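Local coordinates for Lys-gingipain catalytic subunit (Porphyromonas gingivalis, PDB 6I9A), which cleaves proteins after lysine as a secreted, calcium-binding cysteine protease and probably acts as a virulence factor in periodontal disease, at residues S58-A61 with F62-K66; V136-E140 with K141-P145; S327-W330 with A331-A335. All blocks are in the same frame, centred on the assembly; numbering follows the deposited sequence. Where two conformers were deposited one is given.

Interaction 1 of 3, residues S58-A61 with F62-K66; sequences SIKA and FIHKK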
ATOM      1  N   SER A  58     -11.410 -20.526 -10.674  1.00 14.27           N
ATOM      2  CA  SER A  58     -10.764 -21.422  -9.723  1.00 13.88           C
ATOM      3  C   SER A  58      -9.960 -20.596  -8.705  1.00 12.81           C
ATOM      4  O   SER A  58      -9.970 -20.914  -7.521  1.00 13.31           O
ATOM      5  CB  SER A  58      -9.881 -22.431 -10.467  1.00 14.44           C
ATOM      6  OG  SER A  58      -8.700 -21.856 -11.024  1.00 15.90           O
ATOM      7  N   ILE A  59      -9.252 -19.568  -9.183  1.00 12.80           N
ATOM      8  CA  ILE A  59      -8.427 -18.774  -8.281  1.00 12.68           C
ATOM      9  C   ILE A  59      -9.316 -18.047  -7.270  1.00 11.42           C
ATOM     10  O   ILE A  59      -9.009 -18.022  -6.072  1.00 12.07           O
ATOM     11  CB  ILE A  59      -7.551 -17.786  -9.110  1.00 12.71           C
ATOM     12  CG1 ILE A  59      -6.485 -18.562  -9.908  1.00 13.64           C
ATOM     13  CG2 ILE A  59      -6.926 -16.697  -8.180  1.00 12.40           C
ATOM     14  CD1 ILE A  59      -5.878 -17.742 -11.014  1.00 14.60           C
ATOM     15  N   LYS A  60     -10.430 -17.475  -7.747  1.00 12.23           N
ATOM     16  CA  LYS A  60     -11.347 -16.795  -6.845  1.00 11.96           C
ATOM     17  C   LYS A  60     -11.939 -17.788  -5.811  1.00 11.69           C
ATOM     18  O   LYS A  60     -12.017 -17.483  -4.603  1.00 12.02           O
ATOM     19  CB  LYS A  60     -12.450 -16.106  -7.662  1.00 12.63           C
ATOM     20  CG  LYS A  60     -13.467 -15.339  -6.813  1.00 14.73           C
ATOM     21  CD  LYS A  60     -14.348 -14.385  -7.727  1.00 18.79           C
ATOM     22  CE  LYS A  60     -15.176 -15.071  -8.744  1.00 22.63           C
ATOM     23  NZ  LYS A  60     -16.076 -14.055  -9.350  1.00 17.67           N
ATOM     24  N   ALA A  61     -12.374 -18.992  -6.277  1.00 12.23           N
ATOM     25  CA  ALA A  61     -12.961 -19.933  -5.331  1.00 13.08           C
ATOM     26  C   ALA A  61     -11.922 -20.340  -4.273  1.00 12.65           C
ATOM     27  O   ALA A  61     -12.277 -20.478  -3.102  1.00 12.92           O
ATOM     28  CB  ALA A  61     -13.484 -21.159  -6.068  1.00 14.68           C
ATOM     29  N   PHE A  62     -10.664 -20.529  -4.685  1.00 12.15           N
ATOM     30  CA  PHE A  62      -9.569 -20.874  -3.778  1.00 11.92           C
ATOM     31  C   PHE A  62      -9.394 -19.794  -2.714  1.00 11.60           C
ATOM     32  O   PHE A  62      -9.308 -20.075  -1.520  1.00 12.59           O
ATOM     33  CB  PHE A  62      -8.290 -21.076  -4.592  1.00 12.67           C
ATOM     34  CG  PHE A  62      -7.079 -21.311  -3.705  1.00 13.49           C
ATOM     35  CD1 PHE A  62      -6.882 -22.537  -3.080  1.00 15.65           C
ATOM     36  CD2 PHE A  62      -6.202 -20.264  -3.393  1.00 13.96           C
ATOM     37  CE1 PHE A  62      -5.762 -22.750  -2.261  1.00 17.67           C
ATOM     38  CE2 PHE A  62      -5.125 -20.463  -2.534  1.00 15.18           C
ATOM     39  CZ  PHE A  62      -4.910 -21.704  -1.984  1.00 17.28           C
ATOM     40  N   ILE A  63      -9.335 -18.533  -3.170  1.00 11.73           N
ATOM     41  CA  ILE A  63      -9.106 -17.435  -2.230  1.00 11.52           C
ATOM     42  C   ILE A  63     -10.256 -17.296  -1.251  1.00 11.05           C
ATOM     43  O   ILE A  63     -10.062 -17.095  -0.042  1.00 11.23           O
ATOM     44  CB  ILE A  63      -8.881 -16.137  -3.019  1.00 11.35           C
ATOM     45  CG1 ILE A  63      -7.515 -16.214  -3.785  1.00 12.07           C
ATOM     46  CG2 ILE A  63      -8.953 -14.921  -2.083  1.00 12.05           C
ATOM     47  CD1 ILE A  63      -7.397 -15.097  -4.843  1.00 11.65           C
ATOM     48  N   HIS A  64     -11.506 -17.377  -1.788  1.00 11.90           N
ATOM     49  CA  HIS A  64     -12.673 -17.223  -0.920  1.00 12.10           C
ATOM     50  C   HIS A  64     -12.703 -18.305   0.168  1.00 12.37           C
ATOM     51  O   HIS A  64     -13.027 -18.036   1.316  1.00 12.80           O
ATOM     52  CB  HIS A  64     -13.955 -17.224  -1.740  1.00 12.39           C
ATOM     53  CG  HIS A  64     -14.164 -15.988  -2.550  1.00 12.58           C
ATOM     54  ND1 HIS A  64     -15.403 -15.713  -3.088  1.00 13.85           N
ATOM     55  CD2 HIS A  64     -13.323 -14.957  -2.831  1.00 13.39           C
ATOM     56  CE1 HIS A  64     -15.289 -14.553  -3.738  1.00 13.51           C
ATOM     57  NE2 HIS A  64     -14.046 -14.070  -3.626  1.00 13.83           N
ATOM     58  N   LYS A  65     -12.353 -19.556  -0.230  1.00 12.56           N
ATOM     59  CA  LYS A  65     -12.355 -20.649   0.739  1.00 13.49           C
ATOM     60  C   LYS A  65     -11.250 -20.423   1.778  1.00 13.25           C
ATOM     61  O   LYS A  65     -11.482 -20.620   2.968  1.00 14.02           O
ATOM     62  CB  LYS A  65     -12.206 -21.977   0.010  1.00 14.87           C
ATOM     63  CG  LYS A  65     -12.153 -23.175   0.946  1.00 17.17           C
ATOM     64  CD  LYS A  65     -12.039 -24.491   0.168  1.00 20.75           C
ATOM     65  CE  LYS A  65     -12.491 -25.701   0.976  1.00 26.17           C
ATOM     66  NZ  LYS A  65     -11.844 -25.797   2.306  1.00 27.29           N
ATOM     67  N   LYS A  66     -10.071 -19.962   1.347  1.00 12.15           N
ATOM     68  CA  LYS A  66      -9.023 -19.656   2.309  1.00 12.92           C
ATOM     69  C   LYS A  66      -9.465 -18.585   3.300  1.00 12.61           C
ATOM     70  O   LYS A  66      -9.183 -18.687   4.486  1.00 14.63           O
ATOM     71  CB  LYS A  66      -7.754 -19.164   1.614  1.00 13.59           C
ATOM     72  CG  LYS A  66      -6.898 -20.251   1.015  1.00 14.46           C
ATOM     73  CD  LYS A  66      -6.212 -21.037   2.150  1.00 17.20           C
ATOM     74  CE  LYS A  66      -5.335 -22.159   1.660  1.00 21.97           C
ATOM     75  NZ  LYS A  66      -4.492 -22.636   2.806  1.00 22.53           N
TER

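Interaction 2 of 3, residues V136-E140 with K141-P145; sequences VLMYE and KATMP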
ATOM      1  N   VAL A 136      11.069  -2.385  -2.680  1.00  9.69           N
ATOM      2  CA  VAL A 136      10.352  -2.606  -1.406  1.00 10.93           C
ATOM      3  C   VAL A 136      11.320  -2.901  -0.273  1.00 10.54           C
ATOM      4  O   VAL A 136      11.202  -2.337   0.798  1.00 11.06           O
ATOM      5  CB  VAL A 136       9.335  -3.753  -1.560  1.00 10.58           C
ATOM      6  CG1 VAL A 136       8.765  -4.142  -0.209  1.00 11.74           C
ATOM      7  CG2 VAL A 136       8.247  -3.350  -2.547  1.00 11.27           C
ATOM      8  N   LEU A 137      12.303  -3.781  -0.518  1.00 11.09           N
ATOM      9  CA  LEU A 137      13.252  -4.186   0.524  0.53 11.31           C
ATOM     10  C   LEU A 137      14.081  -2.986   0.982  1.00 10.59           C
ATOM     11  O   LEU A 137      14.289  -2.795   2.183  1.00 10.91           O
ATOM     12  CB  LEU A 137      14.186  -5.298  -0.006  0.53 11.90           C
ATOM     13  CG  LEU A 137      13.532  -6.664  -0.236  0.53 11.08           C
ATOM     14  CD1 LEU A 137      14.500  -7.641  -0.873  0.53 12.70           C
ATOM     15  CD2 LEU A 137      13.060  -7.239   1.101  0.53 13.89           C
ATOM     16  N   MET A 138      14.569  -2.179   0.029  1.00 10.57           N
ATOM     17  CA  MET A 138      15.368  -1.025   0.437  1.00 11.38           C
ATOM     18  C   MET A 138      14.533  -0.056   1.254  1.00 10.39           C
ATOM     19  O   MET A 138      14.965   0.484   2.277  1.00 10.26           O
ATOM     20  CB  MET A 138      15.939  -0.312  -0.788  1.00 11.02           C
ATOM     21  CG  MET A 138      16.618   0.981  -0.380  1.00 11.38           C
ATOM     22  SD  MET A 138      17.762   1.672  -1.584  1.00 13.00           S
ATOM     23  CE  MET A 138      19.156   0.508  -1.350  1.00 14.25           C
ATOM     24  N   TYR A 139      13.267   0.150   0.826  1.00  9.67           N
ATOM     25  CA  TYR A 139      12.430   1.101   1.532  1.00  9.78           C
ATOM     26  C   TYR A 139      12.072   0.618   2.936  1.00  8.93           C
ATOM     27  O   TYR A 139      12.228   1.345   3.933  1.00  9.48           O
ATOM     28  CB  TYR A 139      11.142   1.346   0.708  1.00  9.53           C
ATOM     29  CG  TYR A 139      10.273   2.438   1.299  1.00  9.42           C
ATOM     30  CD1 TYR A 139      10.488   3.784   0.969  1.00  9.71           C
ATOM     31  CD2 TYR A 139       9.243   2.135   2.192  1.00 10.23           C
ATOM     32  CE1 TYR A 139       9.715   4.780   1.511  1.00  9.98           C
ATOM     33  CE2 TYR A 139       8.454   3.137   2.739  1.00 10.74           C
ATOM     34  CZ  TYR A 139       8.671   4.449   2.368  1.00  9.76           C
ATOM     35  OH  TYR A 139       7.872   5.431   2.890  1.00 11.95           O
ATOM     36  N   GLU A 140      11.622  -0.641   3.051  1.00  9.65           N
ATOM     37  CA  GLU A 140      11.152  -1.176   4.340  1.00  9.86           C
ATOM     38  C   GLU A 140      12.283  -1.475   5.330  1.00 10.07           C
ATOM     39  O   GLU A 140      12.082  -1.359   6.541  1.00 10.96           O
ATOM     40  CB  GLU A 140      10.335  -2.456   4.128  1.00 10.77           C
ATOM     41  CG  GLU A 140       9.057  -2.223   3.342  1.00 10.75           C
ATOM     42  CD  GLU A 140       8.093  -3.370   3.588  1.00 10.32           C
ATOM     43  OE1 GLU A 140       8.441  -4.533   3.289  1.00 10.69           O
ATOM     44  OE2 GLU A 140       6.956  -3.112   4.052  1.00 11.18           O
ATOM     45  N   LYS A 141      13.446  -1.887   4.810  1.00 10.66           N
ATOM     46  CA  LYS A 141      14.617  -2.120   5.665  1.00 10.87           C
ATOM     47  C   LYS A 141      15.369  -0.815   5.890  1.00 11.07           C
ATOM     48  O   LYS A 141      16.299  -0.771   6.723  1.00 13.53           O
ATOM     49  CB  LYS A 141      15.563  -3.132   5.033  1.00 12.79           C
ATOM     50  CG  LYS A 141      14.928  -4.520   4.967  1.00 13.44           C
ATOM     51  CD  LYS A 141      15.980  -5.490   4.424  1.00 15.40           C
ATOM     52  CE  LYS A 141      15.545  -6.922   4.479  1.00 17.08           C
ATOM     53  NZ  LYS A 141      16.753  -7.817   4.302  1.00 19.12           N
ATOM     54  N   ALA A 142      14.967   0.276   5.176  1.00 11.15           N
ATOM     55  CA  ALA A 142      15.581   1.602   5.310  1.00 11.36           C
ATOM     56  C   ALA A 142      17.085   1.557   5.129  1.00 11.51           C
ATOM     57  O   ALA A 142      17.843   2.133   5.901  1.00 13.52           O
ATOM     58  CB  ALA A 142      15.208   2.258   6.638  1.00 12.26           C
ATOM     59  N   THR A 143      17.495   0.920   4.011  1.00 11.94           N
ATOM     60  CA  THR A 143      18.929   0.796   3.682  1.00 12.02           C
ATOM     61  C   THR A 143      19.353   1.841   2.656  1.00 12.75           C
ATOM     62  O   THR A 143      20.480   1.773   2.145  1.00 14.72           O
ATOM     63  CB  THR A 143      19.206  -0.620   3.153  1.00 13.67           C
ATOM     64  OG1 THR A 143      18.374  -0.820   2.016  1.00 14.23           O
ATOM     65  CG2 THR A 143      19.017  -1.687   4.208  1.00 14.71           C
ATOM     66  N   MET A 144      18.492   2.844   2.366  1.00 12.84           N
ATOM     67  CA  MET A 144      18.881   3.859   1.391  1.00 13.07           C
ATOM     68  C   MET A 144      19.981   4.756   1.971  1.00 14.23           C
ATOM     69  O   MET A 144      19.931   5.107   3.167  1.00 15.97           O
ATOM     70  CB  MET A 144      17.642   4.698   0.971  1.00 13.12           C
ATOM     71  CG  MET A 144      17.032   5.545   2.074  1.00 12.88           C
ATOM     72  SD  MET A 144      16.009   4.665   3.317  1.00 13.06           S
ATOM     73  CE  MET A 144      14.511   4.277   2.392  1.00 11.83           C
ATOM     74  N   PRO A 145      20.933   5.200   1.106  1.00 14.55           N
ATOM     75  CA  PRO A 145      22.014   6.118   1.586  1.00 16.57           C
ATOM     76  C   PRO A 145      21.611   7.611   1.710  1.00 18.12           C
ATOM     77  O   PRO A 145      22.367   8.395   2.319  1.00 19.70           O
ATOM     78  CB  PRO A 145      23.099   5.974   0.525  1.00 16.19           C
ATOM     79  CG  PRO A 145      22.363   5.639  -0.736  1.00 19.67           C
ATOM     80  CD  PRO A 145      21.175   4.748  -0.281  1.00 15.52           C
TER

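Interaction 3 of 3, residues S327-W330 with A331-A335; sequences SIMW and AGNLA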
ATOM      1  N   SER A 327      -4.285   0.811   3.085  1.00  8.18           N
ATOM      2  CA  SER A 327      -5.224   1.565   3.906  1.00  8.30           C
ATOM      3  C   SER A 327      -5.449   2.976   3.368  1.00  8.11           C
ATOM      4  O   SER A 327      -6.498   3.560   3.646  1.00  8.54           O
ATOM      5  CB  SER A 327      -4.783   1.588   5.367  1.00  8.63           C
ATOM      6  OG  SER A 327      -3.672   2.448   5.566  1.00  8.65           O
ATOM      7  N   ILE A 328      -4.486   3.563   2.665  1.00  8.21           N
ATOM      8  CA  ILE A 328      -4.677   4.931   2.083  1.00  8.28           C
ATOM      9  C   ILE A 328      -5.798   4.831   1.053  1.00  8.40           C
ATOM     10  O   ILE A 328      -6.719   5.665   1.015  1.00  9.56           O
ATOM     11  CB  ILE A 328      -3.371   5.462   1.477  1.00  8.91           C
ATOM     12  CG1 ILE A 328      -2.295   5.597   2.566  1.00  9.27           C
ATOM     13  CG2 ILE A 328      -3.610   6.770   0.754  1.00 10.39           C
ATOM     14  CD1 ILE A 328      -0.923   5.940   2.019  1.00 10.26           C
ATOM     15  N   MET A 329      -5.721   3.798   0.177  1.00  8.21           N
ATOM     16  CA  MET A 329      -6.759   3.590  -0.849  1.00  8.81           C
ATOM     17  C   MET A 329      -8.119   3.290  -0.210  1.00  8.74           C
ATOM     18  O   MET A 329      -9.137   3.809  -0.637  1.00  9.78           O
ATOM     19  CB  MET A 329      -6.306   2.457  -1.772  1.00  8.80           C
ATOM     20  CG  MET A 329      -7.292   2.179  -2.904  1.00  9.64           C
ATOM     21  SD  MET A 329      -6.709   0.920  -4.039  1.00 10.91           S
ATOM     22  CE  MET A 329      -7.146  -0.591  -3.168  1.00 14.18           C
ATOM     23  N   TRP A 330      -8.101   2.463   0.842  1.00  8.54           N
ATOM     24  CA  TRP A 330      -9.310   2.082   1.572  1.00  9.00           C
ATOM     25  C   TRP A 330      -9.988   3.339   2.108  1.00  8.69           C
ATOM     26  O   TRP A 330     -11.192   3.525   1.955  1.00  8.50           O
ATOM     27  CB  TRP A 330      -8.887   1.169   2.732  1.00  9.41           C
ATOM     28  CG  TRP A 330     -10.058   0.589   3.461  1.00 10.01           C
ATOM     29  CD1 TRP A 330     -10.715   1.133   4.520  1.00 10.68           C
ATOM     30  CD2 TRP A 330     -10.644  -0.681   3.224  1.00 10.75           C
ATOM     31  NE1 TRP A 330     -11.720   0.257   4.944  1.00 12.67           N
ATOM     32  CE2 TRP A 330     -11.681  -0.857   4.164  1.00 12.39           C
ATOM     33  CE3 TRP A 330     -10.398  -1.677   2.291  1.00 12.54           C
ATOM     34  CZ2 TRP A 330     -12.474  -2.026   4.186  1.00 13.18           C
ATOM     35  CZ3 TRP A 330     -11.165  -2.815   2.312  1.00 15.90           C
ATOM     36  CH2 TRP A 330     -12.187  -2.974   3.243  1.00 16.12           C
ATOM     37  N   ALA A 331      -9.234   4.221   2.774  1.00  8.58           N
ATOM     38  CA  ALA A 331      -9.782   5.455   3.351  1.00  8.20           C
ATOM     39  C   ALA A 331     -10.395   6.332   2.255  1.00  8.69           C
ATOM     40  O   ALA A 331     -11.459   6.928   2.458  1.00  8.51           O
ATOM     41  CB  ALA A 331      -8.672   6.208   4.091  1.00  9.24           C
ATOM     42  N   GLY A 332      -9.731   6.446   1.098  1.00  8.04           N
ATOM     43  CA  GLY A 332     -10.302   7.246   0.007  1.00  8.46           C
ATOM     44  C   GLY A 332     -11.624   6.691  -0.432  1.00  7.82           C
ATOM     45  O   GLY A 332     -12.618   7.414  -0.600  1.00  8.50           O
ATOM     46  N   ASN A 333     -11.678   5.359  -0.599  1.00  8.15           N
ATOM     47  CA  ASN A 333     -12.939   4.749  -1.005  1.00  8.19           C
ATOM     48  C   ASN A 333     -14.013   4.877   0.057  1.00  7.94           C
ATOM     49  O   ASN A 333     -15.181   5.068  -0.298  1.00  8.71           O
ATOM     50  CB  ASN A 333     -12.716   3.288  -1.366  1.00  8.62           C
ATOM     51  CG  ASN A 333     -11.905   3.042  -2.615  1.00  9.37           C
ATOM     52  OD1 ASN A 333     -11.631   3.957  -3.405  1.00  9.47           O
ATOM     53  ND2 ASN A 333     -11.487   1.768  -2.779  1.00 10.04           N
ATOM     54  N   LEU A 334     -13.636   4.841   1.350  1.00  8.47           N
ATOM     55  CA  LEU A 334     -14.627   5.067   2.396  1.00  8.79           C
ATOM     56  C   LEU A 334     -15.206   6.460   2.293  1.00  7.96           C
ATOM     57  O   LEU A 334     -16.403   6.652   2.463  1.00  8.55           O
ATOM     58  CB  LEU A 334     -14.002   4.912   3.788  1.00  9.38           C
ATOM     59  CG  LEU A 334     -13.619   3.507   4.244  1.00  9.18           C
ATOM     60  CD1 LEU A 334     -12.973   3.618   5.624  1.00 11.30           C
ATOM     61  CD2 LEU A 334     -14.861   2.598   4.355  1.00 10.71           C
ATOM     62  N   ALA A 335     -14.344   7.459   2.024  1.00  7.90           N
ATOM     63  CA  ALA A 335     -14.841   8.833   1.927  1.00  8.79           C
ATOM     64  C   ALA A 335     -15.797   8.976   0.734  1.00  8.30           C
ATOM     65  O   ALA A 335     -16.836   9.655   0.865  1.00  8.74           O
ATOM     66  CB  ALA A 335     -13.654   9.790   1.786  1.00  8.98           C
TER

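Interaction 1 of 3, residues S58-A61 with F62-K66
S58 meets F62 one turn further along the helix: F62 N donates to S58 O at 2.9 Å, and the F62 CB rests against the same carbonyl. The serine hydroxyl turns back along the chain to V52 O, which suits a small polar residue near the start of the helix. I59 follows on the buried side. Its O accepts from I63 N, and its CG2 methyl touches I63 CD1 at 3.7 Å; the two isoleucines lie alongside each other and point the same way. Their branched side chains continue onto V19 of strand 14-20 and onto Y105, so the apolar face of this amphipathic helix, 56-72, packs against the four-stranded parallel sheet in an alpha/beta arrangement. F62 extends that face and meets the ring of H45 edge to face.

K60 packs against H64. A first torsion of -179° turns its CG to the side of its own carbonyl, where H64 lies one turn on; CG sits over one face of the imidazole in a CH-pi contact, 3.8 Å from the ring centroid and displaced toward the rim on the NE2 side. The helical bond from H64 N to K60 O, 2.9 Å long with an N-H...O angle of 168°, fixes their spacing. A bend at chi3 (62°) turns the amine toward a salt bridge with E92, leaving K60 NZ 6.1 Å from H64 NE2, while H64 NE2 is bonded to Y104 O. A61, exposed and with only a methyl group, contributes chiefly its carbonyl, which accepts from K65 N at 3.0 Å; K65 leads outward to a salt bridge with D69.

Interaction 2 of 3, residues V136-E140 with K141-P145
A142, a non-glycine residue with positive phi (53°), is the C-prime residue of a Schellman motif that ends helix 126-141 where M138 and T143 meet. T143 N reaches back to M138 O at 3.1 Å, in the carbonyl plane and on a lone pair; the accompanying bond from A142 N to Y139 O is weak. One step earlier, K141 N still makes a regular helical bond to L137 O, and the K141 CB and CG lie close to that same oxygen.

Two methionines pack across the turn. The first torsion of M138, 173°, lays CG beside the carbonyl, 3.5 Å from T143 OG1, and its SD meets M144 CB at 4.0 Å. M144 folds back through bends at chi2 and chi3, bringing its CE to 3.9 Å from Y139 CA and close to the Y139 ring. Flexible, unbranched methionines can bend to follow the chain reversal. Y139 itself also packs against Y274 and Y368, and the hydroxyl of Y368 bonds to Y139 O.

The chemistry implies that the last helical carbonyls are provided for, while the cost falls on the loop, where buried M144 N has no polar partner in the model.

Interaction 3 of 3, residues S327-W330 with A331-A335
W330 and L334, one helical turn apart, make the tight side of this contact. L334 CD1 comes within 3.5 Å of W330 CD1 and also touches NE1, so the branched leucine end meets the pyrrole part of the indole, the two side chains crossing at a slant. With CG anti to the backbone N (chi1 -174°), the indole swings out beside its own carbonyl, the side on which the next turn places L334. Beneath them L334 N donates to W330 O at 2.8 Å. The indole N-H is satisfied too, NE1 bonding to H6 O, while W354 and Y117 meet the ring system edge to face.

The M329 side is looser; M329 itself is partly exposed, whereas N333 beside it is buried. M329 CG approaches N333 ND2 only to 4.2 Å, and the pair is joined mainly through the backbone, N333 N to M329 O at 3.0 Å. N333 instead uses its amide oxygen to hold W291 NE1, a fitting role for a short polar residue in a buried place. On the remaining surface, with I328, the A331 methyl lies against A315 of helix 312-317, and G332 adds no side chain.

Four successive i to i+4 bonds, beginning with A331 N to S327 O, mark the interior of a regular alpha-helix, 325-342, buried within the C25 peptidase region and wedged among helices 2-5, 312-317 and 350-356.

In the fold
All three interactions are local contacts on separate helices of the C25 peptidase region, and none touches another. Interactions 2 and 3 come nearest, about 9 Å between closest atoms, and lie on opposite sides of the chain's centre; between nearest atoms, interaction 1 is about 20 Å from interaction 2 and about 13 Å from interaction 3. Interactions 1 and 3 lie near bound calcium and near residues of the D109, D111, F113 and E115 site without contributing a ligand: calcium is about 9 Å from the H64 side chain and about 7 Å from that of W330. The S327 side chain is about 6 Å from a bound sodium. Neither interaction 1 nor interaction 2 supplies the nucleophile C249, the probable proton donor H216 or a residue of the inhibitor pocket.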